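Local coordinates for Esterase/lipase-like protein (Caldicellulosiruptor lactoaceticus 6A, PDB 6A6O) that acts as a bifunctional hydrolase, cleaving acetyl esters and also showing 1,4-beta-xylosidase activity, at residues 98-101 / 102-106. Residues are numbered along the deposited sequence; the frame is centred on the assembly and turned at random.
Sequences KHPA and PLLDA
Pro100 and Leu104 lie side by side where the chain turns into helix 101-115, pointing the same way, with Pro100 CG 4.2 Å from Leu104 CD1. Beside this apolar pair the backbone closes the first helical turn: Leu104 N donates to Pro100 O at 2.9 Å, and Leu104 CG, set beside its own backbone N (chi1 -69°), comes within 3.4 Å of that same oxygen. One residue on, Asp105 N repeats the bond to Ala101 O over 3.0 Å. Ala101 O also sits over the face of the Asp105 carboxylate, 3.3 Å above CG and equally far from OD1 and OD2; all three oxygens are acceptors, and OD1 is taken by a salt bridge to Arg93.

Pro100 occupies the N-cap position and follows a cis peptide bond, which folds its ring back against His99: Pro100 CB sits 3.5 Å above the imidazole plane, over the ring centre. The helix belongs to an alpha/beta-hydrolase-like fold, in which it follows strand 86-91 and turns Leu103 and Ala106 onto helix 134-142, which follows the probable nucleophile elbow in the chain. With no side-chain donor or acceptor at the N-cap, a water accepts from Leu103 N at 3.1 Å and also bonds His99 ND1. The Pro102 ring, with no N-H, brings its CD to 3.4 Å from CB of the preceding Ala101, and touches Leu188 of helix 182-189, which His99 also meets.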
loop_
_atom_site.group_PDB
_atom_site.type_symbol
_atom_site.label_atom_id
_atom_site.label_comp_id
_atom_site.label_asym_id
_atom_site.label_seq_id
_atom_site.Cartn_x
_atom_site.Cartn_y
_atom_site.Cartn_z
ATOM N N LYS A 98 -15.871 5.247 -5.044
ATOM C CA LYS A 98 -15.910 5.288 -3.588
ATOM C C LYS A 98 -15.563 3.912 -3.042
ATOM O O LYS A 98 -15.453 2.932 -3.786
ATOM C CB LYS A 98 -17.293 5.713 -3.073
ATOM C CG LYS A 98 -17.593 7.174 -3.292
ATOM C CD LYS A 98 -18.886 7.581 -2.630
ATOM C CE LYS A 98 -18.949 9.090 -2.526
ATOM N NZ LYS A 98 -18.460 9.739 -3.779
ATOM N N HIS A 99 -15.408 3.847 -1.724
ATOM C CA HIS A 99 -15.323 2.560 -1.054
ATOM C C HIS A 99 -16.478 1.669 -1.509
ATOM O O HIS A 99 -17.613 2.152 -1.630
ATOM C CB HIS A 99 -15.381 2.756 0.465
ATOM C CG HIS A 99 -15.493 1.477 1.232
ATOM N ND1 HIS A 99 -14.406 0.670 1.495
ATOM C CD2 HIS A 99 -16.565 0.854 1.773
ATOM C CE1 HIS A 99 -14.804 -0.390 2.176
ATOM N NE2 HIS A 99 -16.107 -0.301 2.358
ATOM N N PRO A 100 -16.242 0.364 -1.748
ATOM C CA PRO A 100 -14.968 -0.325 -1.534
ATOM C C PRO A 100 -14.096 -0.501 -2.769
ATOM O O PRO A 100 -13.213 -1.366 -2.729
ATOM C CB PRO A 100 -15.410 -1.692 -1.033
ATOM C CG PRO A 100 -16.674 -1.946 -1.789
ATOM C CD PRO A 100 -17.341 -0.599 -1.965
ATOM N N ALA A 101 -14.327 0.280 -3.824
ATOM C CA ALA A 101 -13.564 0.074 -5.058
ATOM C C ALA A 101 -12.055 0.125 -4.840
ATOM O O ALA A 101 -11.358 -0.794 -5.308
ATOM C CB ALA A 101 -14.005 1.080 -6.126
ATOM N N PRO A 102 -11.478 1.136 -4.175
ATOM C CA PRO A 102 -10.012 1.125 -4.024
ATOM C C PRO A 102 -9.509 -0.101 -3.286
ATOM O O PRO A 102 -8.481 -0.666 -3.673
ATOM C CB PRO A 102 -9.718 2.426 -3.261
ATOM C CG PRO A 102 -10.898 3.304 -3.554
ATOM C CD PRO A 102 -12.067 2.359 -3.602
ATOM N N LEU A 103 -10.221 -0.541 -2.240
ATOM C CA LEU A 103 -9.767 -1.705 -1.489
ATOM C C LEU A 103 -9.869 -2.974 -2.327
ATOM O O LEU A 103 -9.010 -3.855 -2.237
ATOM C CB LEU A 103 -10.571 -1.840 -0.190
ATOM C CG LEU A 103 -10.218 -3.018 0.725
ATOM C CD1 LEU A 103 -8.733 -3.028 1.053
ATOM C CD2 LEU A 103 -11.067 -2.994 2.013
ATOM N N LEU A 104 -10.912 -3.086 -3.157
ATOM C CA LEU A 104 -10.997 -4.231 -4.055
ATOM C C LEU A 104 -9.822 -4.256 -5.024
ATOM O O LEU A 104 -9.275 -5.327 -5.320
ATOM C CB LEU A 104 -12.318 -4.201 -4.818
ATOM C CG LEU A 104 -13.546 -4.468 -3.956
ATOM C CD1 LEU A 104 -14.803 -4.226 -4.779
ATOM C CD2 LEU A 104 -13.510 -5.893 -3.416
ATOM N N ASP A 105 -9.424 -3.084 -5.522
ATOM C CA ASP A 105 -8.262 -3.003 -6.404
ATOM C C ASP A 105 -6.983 -3.424 -5.684
ATOM O O ASP A 105 -6.150 -4.137 -6.250
ATOM C CB ASP A 105 -8.127 -1.589 -6.950
ATOM C CG ASP A 105 -9.296 -1.193 -7.843
ATOM O OD1 ASP A 105 -10.083 -2.079 -8.261
ATOM O OD2 ASP A 105 -9.422 0.012 -8.106
ATOM N N ALA A 106 -6.810 -2.992 -4.428
ATOM C CA ALA A 106 -5.603 -3.352 -3.686
ATOM C C ALA A 106 -5.540 -4.852 -3.411
ATOM O O ALA A 106 -4.475 -5.470 -3.541
ATOM C CB ALA A 106 -5.534 -2.550 -2.377
HETATM O O HOH W 1 -11.959 1.315 -0.418
#